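Local structure of 3-dehydroshikimate dehydratase (Bacillus anthracis, 3DX5) at residues F173-V184 against I233-V243. The protein catalyses the manganese-dependent dehydration of 3-dehydroshikimate to 3,4-dihydroxybenzoate, a step in the biosynthesis of the siderophore petrobactin. Sequence-based numbering, arbitrary orientation.
Sequences FLHIWESGADPV and IVNYDEIIQEV. With DHB (3,4-dihydroxybenzoic acid), chain D.
Phe173 and Ile239 meet in a xylose isomerase-like TIM barrel, where the helix following strand 167-172 at its C-terminal end, and the start of the next helix, pack against helix 236-243 and the residues before it. Ile239 CG2 lies over one face of the Phe173 ring, 3.8 Å from its centroid, and Val243 CG1 touches CZ of the same ring. Ile239 has its CG1 anti to the carbonyl carbon (chi1 -68°), which brings CD1 against both Phe173 CB and Pro183 CB. Val234 CG2 lies over one face of the Trp177 ring, 3.7 Å above its plane, a CH-pi contact, and also meets Leu174 CD2 at 3.9 Å; Ile233 CG2 reaches Trp177 CH2. Toward the start of helix 183-190, both methyls of Val184 press on Glu242 CG, Val184 CG2 at 3.5 Å, while Gln188 binds Glu242 OE1. No direct hydrogen bond joins the segments. Instead, one water accepts from Leu174 N and donates to Tyr236 OH, which is also hydrogen-bonded to Lys200 O on strand 194-202. The Asn235 side chain caps helix 236-243 at Glu238 N. Helix 173-178 also carries His175 into the substrate pocket: Glu178 OE1 takes the His175 ND1 hydrogen in the imidazole plane (2.8 Å, 166°), and His175 NE2 hydrogen-bonds O4 of 3,4-dihydroxybenzoic acid at 2.8 Å.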
loop_
_atom_site.group_PDB
_atom_site.type_symbol
_atom_site.label_atom_id
_atom_site.label_comp_id
_atom_site.label_asym_id
_atom_site.label_seq_id
_atom_site.Cartn_x
_atom_site.Cartn_y
_atom_site.Cartn_z
ATOM N N PHE A 173 2.261 20.020 9.360
ATOM C CA PHE A 173 2.463 20.535 10.708
ATOM C C PHE A 173 2.901 19.508 11.749
ATOM O O PHE A 173 3.737 19.826 12.601
ATOM C CB PHE A 173 1.196 21.261 11.192
ATOM C CG PHE A 173 0.994 22.590 10.534
ATOM C CD1 PHE A 173 1.771 23.691 10.909
ATOM C CD2 PHE A 173 0.060 22.729 9.504
ATOM C CE1 PHE A 173 1.578 24.936 10.297
ATOM C CE2 PHE A 173 -0.139 23.959 8.900
ATOM C CZ PHE A 173 0.610 25.064 9.286
ATOM N N LEU A 174 2.339 18.313 11.704
ATOM C CA LEU A 174 2.811 17.232 12.562
ATOM C C LEU A 174 4.341 17.051 12.457
ATOM O O LEU A 174 5.042 17.007 13.467
ATOM C CB LEU A 174 2.095 15.902 12.202
ATOM C CG LEU A 174 2.364 14.655 13.087
ATOM C CD1 LEU A 174 3.760 14.054 12.757
ATOM C CD2 LEU A 174 2.211 14.998 14.555
ATOM N N HIS A 175 4.855 16.924 11.235
ATOM C CA HIS A 175 6.271 16.703 11.065
ATOM C C HIS A 175 7.108 17.890 11.457
ATOM O O HIS A 175 8.232 17.727 11.914
ATOM C CB HIS A 175 6.594 16.218 9.649
ATOM C CG HIS A 175 6.026 14.859 9.378
ATOM N ND1 HIS A 175 6.259 13.788 10.220
ATOM C CD2 HIS A 175 5.181 14.412 8.419
ATOM C CE1 HIS A 175 5.614 12.726 9.762
ATOM N NE2 HIS A 175 4.953 13.076 8.670
ATOM N N ILE A 176 6.560 19.075 11.275
ATOM C CA ILE A 176 7.229 20.288 11.685
ATOM C C ILE A 176 7.365 20.291 13.218
ATOM O O ILE A 176 8.452 20.518 13.748
ATOM C CB ILE A 176 6.443 21.520 11.113
ATOM C CG1 ILE A 176 7.100 21.951 9.813
ATOM C CG2 ILE A 176 6.353 22.666 12.103
ATOM C CD1 ILE A 176 8.574 22.390 9.957
ATOM N N TRP A 177 6.273 19.980 13.908
ATOM C CA TRP A 177 6.258 19.874 15.365
ATOM C C TRP A 177 7.265 18.810 15.874
ATOM O O TRP A 177 8.013 19.036 16.826
ATOM C CB TRP A 177 4.844 19.538 15.817
ATOM C CG TRP A 177 4.763 19.362 17.286
ATOM C CD1 TRP A 177 4.602 20.352 18.221
ATOM C CD2 TRP A 177 4.845 18.134 18.005
ATOM N NE1 TRP A 177 4.585 19.807 19.483
ATOM C CE2 TRP A 177 4.726 18.448 19.382
ATOM C CE3 TRP A 177 4.990 16.792 17.625
ATOM C CZ2 TRP A 177 4.755 17.469 20.377
ATOM C CZ3 TRP A 177 5.026 15.818 18.623
ATOM C CH2 TRP A 177 4.912 16.165 19.975
ATOM N N GLU A 178 7.281 17.665 15.209
ATOM C CA GLU A 178 8.208 16.577 15.485
ATOM C C GLU A 178 9.642 17.061 15.437
ATOM O O GLU A 178 10.430 16.629 16.237
ATOM C CB GLU A 178 7.980 15.445 14.460
ATOM C CG GLU A 178 9.040 14.338 14.420
ATOM C CD GLU A 178 8.611 13.177 13.494
ATOM O OE1 GLU A 178 7.963 13.414 12.456
ATOM O OE2 GLU A 178 8.883 12.021 13.837
ATOM N N SER A 179 9.970 17.970 14.521
ATOM C CA SER A 179 11.347 18.461 14.405
ATOM C C SER A 179 11.718 19.374 15.559
ATOM O O SER A 179 12.853 19.740 15.683
ATOM C CB SER A 179 11.577 19.212 13.085
ATOM O OG SER A 179 11.016 20.526 13.150
ATOM N N GLY A 180 10.760 19.767 16.392
ATOM C CA GLY A 180 11.061 20.633 17.516
ATOM C C GLY A 180 10.710 22.085 17.238
ATOM O O GLY A 180 10.810 22.880 18.127
ATOM N N ALA A 181 10.288 22.425 16.013
ATOM C CA ALA A 181 9.894 23.809 15.668
ATOM C C ALA A 181 8.447 24.124 16.117
ATOM O O ALA A 181 7.601 23.225 16.210
ATOM C CB ALA A 181 10.028 24.025 14.167
ATOM N N ASP A 182 8.150 25.386 16.387
ATOM C CA ASP A 182 6.755 25.795 16.681
ATOM C C ASP A 182 5.922 25.859 15.375
ATOM O O ASP A 182 6.365 26.435 14.386
ATOM C CB ASP A 182 6.741 27.152 17.403
ATOM C CG ASP A 182 5.320 27.746 17.520
ATOM O OD1 ASP A 182 4.431 27.122 18.147
ATOM O OD2 ASP A 182 5.075 28.836 16.961
ATOM N N PRO A 183 4.734 25.227 15.348
ATOM C CA PRO A 183 3.935 25.220 14.089
ATOM C C PRO A 183 3.571 26.597 13.512
ATOM O O PRO A 183 3.724 26.812 12.297
ATOM C CB PRO A 183 2.677 24.461 14.484
ATOM C CG PRO A 183 3.215 23.465 15.487
ATOM C CD PRO A 183 4.220 24.229 16.312
ATOM N N VAL A 184 3.101 27.508 14.351
ATOM C CA VAL A 184 2.717 28.851 13.892
ATOM C C VAL A 184 3.973 29.610 13.419
ATOM O O VAL A 184 4.000 30.166 12.321
ATOM C CB VAL A 184 1.939 29.635 14.998
ATOM C CG1 VAL A 184 1.938 31.147 14.722
ATOM C CG2 VAL A 184 0.470 29.088 15.137
ATOM N N ILE A 233 -1.630 15.905 20.404
ATOM C CA ILE A 233 -0.702 16.790 21.116
ATOM C C ILE A 233 -0.418 18.099 20.343
ATOM O O ILE A 233 -0.213 19.133 20.952
ATOM C CB ILE A 233 0.604 16.020 21.577
ATOM C CG1 ILE A 233 1.496 16.851 22.505
ATOM C CG2 ILE A 233 1.398 15.484 20.400
ATOM C CD1 ILE A 233 0.832 17.241 23.915
ATOM N N VAL A 234 -0.404 18.058 19.019
ATOM C CA VAL A 234 -0.283 19.283 18.234
ATOM C C VAL A 234 -1.559 20.122 18.371
ATOM O O VAL A 234 -2.681 19.577 18.343
ATOM C CB VAL A 234 -0.017 18.994 16.751
ATOM C CG1 VAL A 234 0.171 20.319 15.952
ATOM C CG2 VAL A 234 1.204 18.104 16.605
ATOM N N ASN A 235 -1.383 21.432 18.541
ATOM C CA ASN A 235 -2.485 22.365 18.785
ATOM C C ASN A 235 -3.015 22.904 17.454
ATOM O O ASN A 235 -2.490 23.894 16.904
ATOM C CB ASN A 235 -2.036 23.515 19.729
ATOM C CG ASN A 235 -3.201 24.345 20.260
ATOM O OD1 ASN A 235 -4.208 24.523 19.610
ATOM N ND2 ASN A 235 -3.044 24.849 21.449
ATOM N N TYR A 236 -4.050 22.239 16.941
ATOM C CA TYR A 236 -4.698 22.628 15.696
ATOM C C TYR A 236 -5.570 23.891 15.819
ATOM O O TYR A 236 -5.805 24.563 14.813
ATOM C CB TYR A 236 -5.398 21.408 15.011
ATOM C CG TYR A 236 -4.379 20.662 14.201
ATOM C CD1 TYR A 236 -3.648 19.606 14.751
ATOM C CD2 TYR A 236 -4.051 21.083 12.903
ATOM C CE1 TYR A 236 -2.648 18.960 14.006
ATOM C CE2 TYR A 236 -3.030 20.460 12.171
ATOM C CZ TYR A 236 -2.368 19.379 12.708
ATOM O OH TYR A 236 -1.354 18.808 11.975
ATOM N N ASP A 237 -6.030 24.228 17.033
ATOM C CA ASP A 237 -6.752 25.503 17.245
ATOM C C ASP A 237 -5.882 26.687 16.864
ATOM O O ASP A 237 -6.310 27.558 16.119
ATOM C CB ASP A 237 -7.247 25.672 18.704
ATOM C CG ASP A 237 -8.489 24.850 18.982
ATOM O OD1 ASP A 237 -9.487 24.989 18.235
ATOM O OD2 ASP A 237 -8.468 24.030 19.926
ATOM N N GLU A 238 -4.654 26.690 17.352
ATOM C CA GLU A 238 -3.695 27.737 17.017
ATOM C C GLU A 238 -3.284 27.736 15.537
ATOM O O GLU A 238 -3.182 28.790 14.923
ATOM C CB GLU A 238 -2.447 27.594 17.881
ATOM C CG GLU A 238 -2.711 27.817 19.366
ATOM C CD GLU A 238 -1.413 27.858 20.195
ATOM O OE1 GLU A 238 -0.388 27.259 19.765
ATOM O OE2 GLU A 238 -1.434 28.495 21.276
ATOM N N ILE A 239 -3.024 26.557 14.987
ATOM C CA ILE A 239 -2.701 26.428 13.563
ATOM C C ILE A 239 -3.829 26.952 12.676
ATOM O O ILE A 239 -3.601 27.802 11.825
ATOM C CB ILE A 239 -2.392 24.972 13.202
ATOM C CG1 ILE A 239 -1.077 24.566 13.888
ATOM C CG2 ILE A 239 -2.414 24.781 11.649
ATOM C CD1 ILE A 239 -0.855 23.033 13.979
ATOM N N ILE A 240 -5.046 26.460 12.872
ATOM C CA ILE A 240 -6.138 26.862 11.986
ATOM C C ILE A 240 -6.427 28.363 12.089
ATOM O O ILE A 240 -6.770 28.998 11.077
ATOM C CB ILE A 240 -7.401 25.973 12.203
ATOM C CG1 ILE A 240 -7.048 24.539 11.770
ATOM C CG2 ILE A 240 -8.638 26.546 11.477
ATOM C CD1 ILE A 240 -8.065 23.442 12.213
ATOM N N GLN A 241 -6.280 28.936 13.290
ATOM C CA GLN A 241 -6.467 30.405 13.466
ATOM C C GLN A 241 -5.523 31.202 12.590
ATOM O O GLN A 241 -5.923 32.223 12.051
ATOM C CB GLN A 241 -6.238 30.839 14.900
ATOM C CG GLN A 241 -7.369 30.562 15.820
ATOM C CD GLN A 241 -7.078 31.071 17.221
ATOM O OE1 GLN A 241 -7.092 32.283 17.463
ATOM N NE2 GLN A 241 -6.798 30.153 18.150
ATOM N N GLU A 242 -4.280 30.725 12.441
ATOM C CA GLU A 242 -3.284 31.337 11.541
ATOM C C GLU A 242 -3.527 31.104 10.068
ATOM O O GLU A 242 -3.375 32.023 9.279
ATOM C CB GLU A 242 -1.900 30.735 11.777
ATOM C CG GLU A 242 -1.194 31.204 12.950
ATOM C CD GLU A 242 -0.855 32.678 12.891
ATOM O OE1 GLU A 242 -0.022 33.101 12.034
ATOM O OE2 GLU A 242 -1.429 33.389 13.736
ATOM N N VAL A 243 -3.850 29.869 9.682
ATOM C CA VAL A 243 -3.891 29.553 8.275
ATOM C C VAL A 243 -5.274 29.729 7.638
ATOM O O VAL A 243 -5.401 29.716 6.409
ATOM C CB VAL A 243 -3.284 28.153 7.972
ATOM C CG1 VAL A 243 -1.888 28.024 8.659
ATOM C CG2 VAL A 243 -4.224 27.043 8.408
HETATM C C1 DHB D . 3.462 9.979 3.348
HETATM C C2 DHB D . 3.179 11.239 3.867
HETATM C C3 DHB D . 3.349 11.498 5.231
HETATM O O3 DHB D . 3.097 12.712 5.815
HETATM C C4 DHB D . 3.858 10.423 6.087
HETATM O O4 DHB D . 4.017 10.713 7.397
HETATM C C5 DHB D . 4.165 9.175 5.551
HETATM C C6 DHB D . 3.957 8.967 4.175
HETATM C C DHB D . 3.244 9.729 1.865
HETATM O O1 DHB D . 3.508 8.657 1.311
HETATM O O2 DHB D . 2.722 10.693 1.111
HETATM O O HOH W 1 0.327 17.403 9.757
HETATM O O HOH W 2 1.908 27.063 17.243
#